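Local coordinates for protein tyrocidine synthetase 3 (PDB 2JGP) that carries a peptidyl carrier domain and a condensation domain, and probably forms peptide bonds during assembly of the antibiotic tyrocidine, at residues G29-F35 with F65-Q71; W237-Q242 with M442-E446; V431-S437 with T466-E472. All blocks are in the same frame, centred on the assembly; numbering follows the deposited sequence.

Contact 1. Residues G29-F35 with F65-Q71; sequences GALDDFF and FEKPTIQ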
# COMPACT_ATOMS: atom_id res chain seq x y z
N GLY A 29 17.65 -3.67 16.99
CA GLY A 29 16.28 -3.20 17.14
C GLY A 29 16.20 -1.75 17.58
O GLY A 29 17.22 -1.10 17.81
N ALA A 30 14.97 -1.27 17.72
CA ALA A 30 14.69 0.15 17.97
C ALA A 30 15.28 0.69 19.28
O ALA A 30 15.58 1.89 19.38
CB ALA A 30 13.19 0.41 17.91
N LEU A 31 15.43 -0.17 20.29
CA LEU A 31 15.94 0.26 21.59
C LEU A 31 17.45 0.07 21.74
O LEU A 31 18.02 0.46 22.76
CB LEU A 31 15.22 -0.50 22.72
CG LEU A 31 13.70 -0.38 22.76
CD1 LEU A 31 13.12 -1.20 23.91
CD2 LEU A 31 13.27 1.08 22.87
N ASP A 32 18.10 -0.53 20.75
CA ASP A 32 19.54 -0.81 20.87
C ASP A 32 20.36 0.47 20.88
O ASP A 32 20.07 1.40 20.14
CB ASP A 32 20.01 -1.76 19.76
CG ASP A 32 19.66 -3.22 20.05
OD1 ASP A 32 19.95 -3.71 21.16
OD2 ASP A 32 19.11 -3.89 19.16
N ASP A 33 21.38 0.50 21.74
CA ASP A 33 22.27 1.65 21.89
C ASP A 33 23.61 1.30 21.24
O ASP A 33 24.21 0.26 21.55
CB ASP A 33 22.45 1.99 23.37
CG ASP A 33 23.43 3.14 23.61
OD1 ASP A 33 24.63 2.98 23.34
OD2 ASP A 33 22.99 4.21 24.10
N PHE A 34 24.07 2.17 20.34
CA PHE A 34 25.27 1.93 19.53
C PHE A 34 26.50 1.59 20.37
O PHE A 34 27.29 0.70 20.03
CB PHE A 34 25.58 3.16 18.66
CG PHE A 34 26.71 2.94 17.70
CD1 PHE A 34 26.51 2.23 16.53
CD2 PHE A 34 27.98 3.44 17.97
CE1 PHE A 34 27.55 2.01 15.64
CE2 PHE A 34 29.03 3.23 17.09
CZ PHE A 34 28.81 2.51 15.92
N PHE A 35 26.65 2.29 21.49
CA PHE A 35 27.82 2.15 22.33
C PHE A 35 27.67 0.96 23.28
O PHE A 35 28.66 0.29 23.59
CB PHE A 35 28.07 3.47 23.05
CG PHE A 35 28.20 4.63 22.11
CD1 PHE A 35 27.09 5.40 21.77
CD2 PHE A 35 29.42 4.92 21.50
CE1 PHE A 35 27.20 6.45 20.87
CE2 PHE A 35 29.54 5.97 20.61
CZ PHE A 35 28.43 6.74 20.28
N PHE A 65 26.15 10.65 19.11
CA PHE A 65 26.46 10.63 20.54
C PHE A 65 25.24 11.04 21.37
O PHE A 65 24.92 10.40 22.37
CB PHE A 65 27.64 11.55 20.85
CG PHE A 65 28.98 10.90 20.64
CD1 PHE A 65 29.90 11.44 19.74
CD2 PHE A 65 29.33 9.76 21.34
CE1 PHE A 65 31.15 10.85 19.57
CE2 PHE A 65 30.57 9.16 21.16
CZ PHE A 65 31.48 9.70 20.27
N GLU A 66 24.57 12.10 20.93
CA GLU A 66 23.42 12.66 21.63
C GLU A 66 22.20 11.73 21.55
O GLU A 66 21.46 11.60 22.52
CB GLU A 66 23.08 14.01 21.01
CG GLU A 66 21.98 14.80 21.70
CD GLU A 66 21.77 16.16 21.05
OE1 GLU A 66 22.74 16.94 20.97
OE2 GLU A 66 20.63 16.44 20.61
N LYS A 67 22.03 11.07 20.41
CA LYS A 67 20.88 10.22 20.14
C LYS A 67 21.39 8.81 19.81
O LYS A 67 21.36 8.39 18.66
CB LYS A 67 20.08 10.77 18.95
CG LYS A 67 19.75 12.25 19.01
CD LYS A 67 18.62 12.57 19.97
CE LYS A 67 18.02 13.95 19.66
NZ LYS A 67 16.75 14.15 20.39
N PRO A 68 21.87 8.08 20.84
CA PRO A 68 22.61 6.83 20.62
C PRO A 68 21.77 5.57 20.36
O PRO A 68 22.35 4.50 20.19
CB PRO A 68 23.40 6.68 21.91
CG PRO A 68 22.50 7.26 22.94
CD PRO A 68 21.81 8.42 22.27
N THR A 69 20.44 5.69 20.32
CA THR A 69 19.59 4.54 20.04
C THR A 69 18.94 4.68 18.67
O THR A 69 18.74 5.79 18.18
CB THR A 69 18.51 4.35 21.12
OG1 THR A 69 17.65 5.50 21.14
CG2 THR A 69 19.13 4.14 22.50
N ILE A 70 18.60 3.54 18.06
CA ILE A 70 17.96 3.52 16.75
C ILE A 70 16.72 4.42 16.71
O ILE A 70 16.53 5.19 15.76
CB ILE A 70 17.56 2.09 16.34
CG1 ILE A 70 18.80 1.24 16.03
CG2 ILE A 70 16.63 2.11 15.13
CD1 ILE A 70 19.56 1.68 14.79
N GLN A 71 15.86 4.32 17.72
CA GLN A 71 14.60 5.08 17.69
C GLN A 71 14.85 6.59 17.78
O GLN A 71 14.17 7.36 17.11
CB GLN A 71 13.61 4.61 18.75
CG GLN A 71 14.05 4.79 20.19
CD GLN A 71 13.02 4.27 21.18
OE1 GLN A 71 12.00 3.71 20.79
NE2 GLN A 71 13.30 4.44 22.47

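Contact 2. Residues W237-Q242 with M442-E446; sequences WVQLYQ and MTLPE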
# COMPACT_ATOMS: atom_id res chain seq x y z
N TRP A 237 -15.52 14.07 5.85
CA TRP A 237 -16.86 14.45 5.41
C TRP A 237 -17.83 14.38 6.59
O TRP A 237 -18.60 15.32 6.82
CB TRP A 237 -17.34 13.54 4.27
CG TRP A 237 -18.71 13.90 3.81
CD1 TRP A 237 -19.05 14.88 2.93
CD2 TRP A 237 -19.94 13.32 4.26
NE1 TRP A 237 -20.42 14.94 2.79
CE2 TRP A 237 -20.99 13.99 3.59
CE3 TRP A 237 -20.26 12.29 5.15
CZ2 TRP A 237 -22.33 13.66 3.79
CZ3 TRP A 237 -21.60 11.96 5.34
CH2 TRP A 237 -22.62 12.65 4.66
N VAL A 238 -17.78 13.27 7.33
CA VAL A 238 -18.60 13.07 8.53
C VAL A 238 -18.35 14.17 9.57
O VAL A 238 -19.30 14.70 10.16
CB VAL A 238 -18.32 11.68 9.17
CG1 VAL A 238 -18.91 11.59 10.57
CG2 VAL A 238 -18.86 10.57 8.27
N GLN A 239 -17.08 14.49 9.80
CA GLN A 239 -16.70 15.55 10.73
C GLN A 239 -17.20 16.93 10.26
O GLN A 239 -17.78 17.68 11.05
CB GLN A 239 -15.18 15.58 10.93
CG GLN A 239 -14.64 14.45 11.79
CD GLN A 239 -13.13 14.38 11.79
OE1 GLN A 239 -12.52 13.98 10.80
NE2 GLN A 239 -12.51 14.77 12.90
N LEU A 240 -16.96 17.24 8.99
CA LEU A 240 -17.39 18.52 8.41
C LEU A 240 -18.91 18.70 8.42
O LEU A 240 -19.40 19.80 8.69
CB LEU A 240 -16.85 18.69 6.99
CG LEU A 240 -15.34 18.95 6.88
CD1 LEU A 240 -14.87 18.75 5.45
CD2 LEU A 240 -14.98 20.34 7.40
N TYR A 241 -19.64 17.62 8.13
CA TYR A 241 -21.10 17.64 8.21
C TYR A 241 -21.58 18.01 9.62
O TYR A 241 -22.59 18.69 9.78
CB TYR A 241 -21.69 16.28 7.79
CG TYR A 241 -23.20 16.26 7.69
CD1 TYR A 241 -23.85 16.45 6.47
CD2 TYR A 241 -24.00 16.06 8.83
CE1 TYR A 241 -25.24 16.43 6.38
CE2 TYR A 241 -25.38 16.04 8.74
CZ TYR A 241 -26.00 16.23 7.51
OH TYR A 241 -27.37 16.20 7.43
N GLN A 242 -20.85 17.54 10.63
CA GLN A 242 -21.16 17.87 12.03
C GLN A 242 -20.66 19.27 12.43
O GLN A 242 -20.96 19.73 13.53
CB GLN A 242 -20.52 16.84 12.97
CG GLN A 242 -21.02 15.41 12.78
CD GLN A 242 -20.16 14.39 13.52
OE1 GLN A 242 -19.55 14.71 14.54
NE2 GLN A 242 -20.11 13.17 13.00
N MET A 442 -20.16 4.03 11.28
CA MET A 442 -19.46 5.06 12.07
C MET A 442 -20.38 6.15 12.61
O MET A 442 -20.00 6.89 13.52
CB MET A 442 -18.31 5.67 11.26
CG MET A 442 -18.72 6.53 10.07
SD MET A 442 -17.30 6.97 9.05
CE MET A 442 -16.89 5.37 8.33
N THR A 443 -21.59 6.25 12.05
CA THR A 443 -22.70 7.04 12.61
C THR A 443 -22.55 8.57 12.53
O THR A 443 -21.44 9.12 12.50
CB THR A 443 -23.02 6.65 14.08
OG1 THR A 443 -22.01 7.15 14.96
CG2 THR A 443 -23.15 5.14 14.23
N LEU A 444 -23.71 9.23 12.52
CA LEU A 444 -23.83 10.69 12.56
C LEU A 444 -24.79 11.05 13.70
O LEU A 444 -25.44 10.16 14.25
CB LEU A 444 -24.36 11.21 11.22
CG LEU A 444 -23.32 11.79 10.26
CD1 LEU A 444 -22.28 10.75 9.89
CD2 LEU A 444 -24.00 12.34 9.02
N PRO A 445 -24.88 12.35 14.06
CA PRO A 445 -25.81 12.76 15.11
C PRO A 445 -27.25 12.27 14.92
O PRO A 445 -27.86 11.76 15.86
CB PRO A 445 -25.75 14.30 15.07
CG PRO A 445 -25.02 14.64 13.81
CD PRO A 445 -24.11 13.50 13.55
N GLU A 446 -27.78 12.42 13.70
CA GLU A 446 -29.17 12.07 13.41
C GLU A 446 -29.31 10.94 12.38
O GLU A 446 -30.42 10.63 11.95
CB GLU A 446 -29.91 13.31 12.89
CG GLU A 446 -29.96 14.49 13.87
CD GLU A 446 -31.08 14.39 14.89
OE1 GLU A 446 -31.69 13.30 15.03
OE2 GLU A 446 -31.36 15.40 15.56

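Contact 3. Residues V431-S437 with T466-E472; sequences VFTFQNS and TFSATEE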
# COMPACT_ATOMS: atom_id res chain seq x y z
N VAL A 431 -0.78 -11.12 -5.54
CA VAL A 431 -0.60 -10.04 -4.58
C VAL A 431 -1.02 -10.53 -3.20
O VAL A 431 -1.96 -11.31 -3.07
CB VAL A 431 -1.44 -8.79 -4.98
CG1 VAL A 431 -1.56 -7.81 -3.82
CG2 VAL A 431 -0.83 -8.12 -6.21
N PHE A 432 -0.30 -10.07 -2.17
CA PHE A 432 -0.62 -10.37 -0.78
C PHE A 432 -0.89 -9.07 -0.04
O PHE A 432 -0.11 -8.12 -0.17
CB PHE A 432 0.55 -11.11 -0.13
CG PHE A 432 0.41 -11.28 1.35
CD1 PHE A 432 -0.31 -12.35 1.87
CD2 PHE A 432 0.98 -10.37 2.23
CE1 PHE A 432 -0.45 -12.51 3.24
CE2 PHE A 432 0.83 -10.52 3.61
CZ PHE A 432 0.12 -11.59 4.11
N THR A 433 -1.99 -9.01 0.71
CA THR A 433 -2.27 -7.85 1.59
C THR A 433 -2.73 -8.30 2.97
O THR A 433 -3.27 -9.38 3.14
CB THR A 433 -3.35 -6.91 1.01
OG1 THR A 433 -4.64 -7.53 1.07
CG2 THR A 433 -3.03 -6.52 -0.43
N PHE A 434 -2.49 -7.45 3.97
CA PHE A 434 -2.94 -7.71 5.34
C PHE A 434 -3.51 -6.41 5.93
O PHE A 434 -2.87 -5.37 5.88
CB PHE A 434 -1.79 -8.25 6.20
CG PHE A 434 -2.12 -8.38 7.66
CD1 PHE A 434 -3.12 -9.24 8.09
CD2 PHE A 434 -1.43 -7.64 8.62
CE1 PHE A 434 -3.44 -9.36 9.43
CE2 PHE A 434 -1.75 -7.75 9.97
CZ PHE A 434 -2.75 -8.61 10.38
N GLN A 435 -4.73 -6.49 6.47
CA GLN A 435 -5.43 -5.30 7.00
C GLN A 435 -6.00 -5.58 8.39
O GLN A 435 -6.08 -6.74 8.81
CB GLN A 435 -6.56 -4.87 6.06
CG GLN A 435 -6.25 -5.00 4.55
CD GLN A 435 -6.71 -6.32 3.95
OE1 GLN A 435 -5.90 -7.18 3.59
NE2 GLN A 435 -8.03 -6.49 3.85
N ASN A 436 -6.42 -4.52 9.09
CA ASN A 436 -7.02 -4.62 10.42
C ASN A 436 -8.49 -4.16 10.45
O ASN A 436 -8.82 -3.17 11.10
CB ASN A 436 -6.21 -3.81 11.44
CG ASN A 436 -4.93 -4.50 11.88
OD1 ASN A 436 -3.83 -3.98 11.66
ND2 ASN A 436 -5.07 -5.67 12.50
N SER A 437 -9.35 -4.89 9.74
CA SER A 437 -10.81 -4.65 9.76
C SER A 437 -11.17 -3.20 9.39
O SER A 437 -10.33 -2.46 8.90
CB SER A 437 -11.38 -5.00 11.14
OG SER A 437 -12.80 -5.03 11.11
N THR A 466 -5.42 -12.49 -5.73
CA THR A 466 -5.00 -11.59 -4.67
C THR A 466 -5.40 -12.22 -3.35
O THR A 466 -6.58 -12.50 -3.12
CB THR A 466 -5.68 -10.22 -4.80
OG1 THR A 466 -5.24 -9.59 -6.01
CG2 THR A 466 -5.33 -9.33 -3.61
N PHE A 467 -4.41 -12.45 -2.48
CA PHE A 467 -4.61 -13.12 -1.21
C PHE A 467 -4.66 -12.05 -0.14
O PHE A 467 -3.72 -11.28 -0.00
CB PHE A 467 -3.45 -14.09 -0.96
CG PHE A 467 -3.57 -14.88 0.31
CD1 PHE A 467 -4.03 -16.19 0.29
CD2 PHE A 467 -3.21 -14.32 1.53
CE1 PHE A 467 -4.13 -16.92 1.46
CE2 PHE A 467 -3.32 -15.05 2.70
CZ PHE A 467 -3.78 -16.35 2.67
N SER A 468 -5.76 -11.98 0.60
CA SER A 468 -5.98 -10.93 1.59
C SER A 468 -6.26 -11.51 2.97
O SER A 468 -7.22 -12.26 3.15
CB SER A 468 -7.16 -10.05 1.19
OG SER A 468 -6.84 -9.30 0.03
N ALA A 469 -5.42 -11.17 3.94
CA ALA A 469 -5.68 -11.52 5.33
C ALA A 469 -6.28 -10.29 6.03
O ALA A 469 -5.77 -9.18 5.86
CB ALA A 469 -4.40 -11.97 6.02
N THR A 470 -7.36 -10.49 6.78
CA THR A 470 -8.00 -9.40 7.50
C THR A 470 -8.26 -9.79 8.95
O THR A 470 -8.94 -10.78 9.22
CB THR A 470 -9.33 -8.99 6.83
OG1 THR A 470 -9.09 -8.63 5.47
CG2 THR A 470 -9.97 -7.81 7.56
N GLU A 471 -7.71 -9.02 9.88
CA GLU A 471 -7.91 -9.26 11.31
C GLU A 471 -9.23 -8.63 11.73
O GLU A 471 -9.34 -7.41 11.82
CB GLU A 471 -6.74 -8.69 12.11
CG GLU A 471 -6.76 -9.07 13.58
CD GLU A 471 -5.38 -9.39 14.13
OE1 GLU A 471 -4.47 -8.54 14.03
OE2 GLU A 471 -5.21 -10.50 14.66
N GLU A 472 -10.24 -9.47 11.99
CA GLU A 472 -11.63 -9.01 12.13
C GLU A 472 -12.13 -8.84 13.56
O GLU A 472 -13.32 -8.58 13.76
CB GLU A 472 -12.57 -9.97 11.36
CG GLU A 472 -12.65 -9.69 9.87
CD GLU A 472 -13.47 -8.45 9.52
OE1 GLU A 472 -13.94 -7.75 10.44
OE2 GLU A 472 -13.63 -8.18 8.31

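Contact 1. Residues G29-F35 with F65-Q71
In the helical bundle of the carrier domain, the long loop that leads into helix 41-55 lies against the turn joining helix 61-66 to helix 70-79, joined by a backbone hydrogen bond from Phe34 to Pro68 and by the neighbouring rings of Phe35 and Phe65. Phe34 N points at Pro68 O (2.9 Å) almost straight, 168° at the hydrogen. Further along, Gln71 N donates to a lone pair of Ala30 O in the carbonyl plane at 3.0 Å, while the bond from Ile70 N to Asp32 O is weak. The loop is itself braced: Asp33 OD1 accepts from Phe35 N in an Asx turn, and Asp32 OD2, also in a salt bridge with Arg1, takes Gly29 N on its anti lone pair.

At the other end the Phe35 and Phe65 rings run nearly parallel, planes 10° apart, yet are slid so far that they hardly overlap. Phe35 has CG anti to its carbonyl carbon (chi1 -55°), its CZ coming 3.3 Å from Phe65 CD2. Phe34 turns inward instead, towards Trp19 and helix 41-55, and lays CD2 over one face of the Phe35 ring. Pro68 CB meets the edge of that ring, in plane, 3.9 Å from Phe35 CD1.

Contact 2. Residues W237-Q242 with M442-E446
Leu444 pushes its two methyl groups against the C-terminal part of helix 227-241, and the contact, within the condensation domain, is held by dispersion and shape. Three kinds of touch can be told apart.

The first is aliphatic. Leu444 CD1 rests against both branches of Val238, lying 3.5 Å from CG1 of that valine and slightly farther from CG2. Val238 has CG1 anti to its backbone N (chi1 167°), which leaves CG2 turned to the sulfur of Met442, with CG2 and SD 4.0 Å apart. Met442 SD is brought there by chi1 of 69°, which sets CG between the backbone N and the carbonyl carbon, and by an extended second torsion.

The second is aromatic. Leu444 CD2 approaches the Tyr241 ring obliquely, 3.7 Å from CD2 of the tyrosine, and the two side chains cross at about a right angle. The same methyl is more loosely near Trp237, 4.4 Å from its CZ3. Leu444 has chi1 of -100°, away from a staggered position, with one methyl on Val238 and the other near the rings, consistent with some local strain.

The third, at the more open margin, sets the hydrocarbon part of a polar side chain against a proline: Gln242 CG meets Pro445 CD at 3.7 Å, the glutamine chain running extended past the ring.

Around this patch, Tyr241 OH is fixed by the backbone N of Glu132, and the Trp237 ring packs on Phe140 and on Ala139 and Leu143 of helix 133-146. Leu449 of strand 447-451 also touches Val238, Met442 and Leu444. That strand is an edge strand, within this chain, of the sheet that also contains 123-129, so residues 442-446 run alongside helix 227-241 just before the chain joins this sheet.

Contact 3. Residues V431-S437 with T466-E472
Phe432 and Phe467 stand side by side on one face of a parallel strand pair, 431-435 with 466-471, part of a mixed four-stranded sheet in the condensation domain. Here the packing is close. Both hold CG anti to the backbone N (chi1 171° and -179°), and Phe467 CD2 meets the edge of the Phe432 ring at its CD1, 3.5 Å away, with the planes 16° apart and neither ring over the other. Next along, Phe434 CD1 lies 3.7 Å from Ala469 CB. Helix 329-345 covers this face, its Tyr330 and Leu333 touching both Phe432 and Phe434. Backbone N-H...O=C hydrogen bonds alternate in direction, as in Phe467 N to Val431 O (2.8 Å) and Thr433 N to Phe467 O.

The opposite face is mostly polar, with Val431 the buried apolar exception. Thr433 OG1 and Ser468 OG lie 3.0 Å apart. Beyond strand 430-435 the grip slackens: Asn436 ND2 makes a weak bond to Glu471 OE1, although amide and carboxylate are nearly coplanar. Ser437 OG bonds Glu472 OE1 (3.0 Å) from well above the carboxylate plane. His319 NE2 also binds Glu471 OE2. An apolar face is thus set against helix 329-345, while hydroxyls line the opposite one, only partly open to solvent.

Contact 1 closes first along the chain, in the carrier domain; the other two lie in the condensation domain. Its centre is about 44 Å from that of contact 2 and about 33 Å from that of contact 3, and it touches neither. Contacts 2 and 3 alternate in sequence: 237-242, then 431-437, 442-446 and 466-472. Their centres are about 28 Å apart and their nearest atoms about 10 Å. After strand 430-435 in the four-stranded sheet, the chain passes contact 2 to place 447-451 on the other, five-stranded sheet, then, across an unmodelled break, returns for 465-471. The excursion thus links the two sheets covalently, and probably helps to set their relative placement.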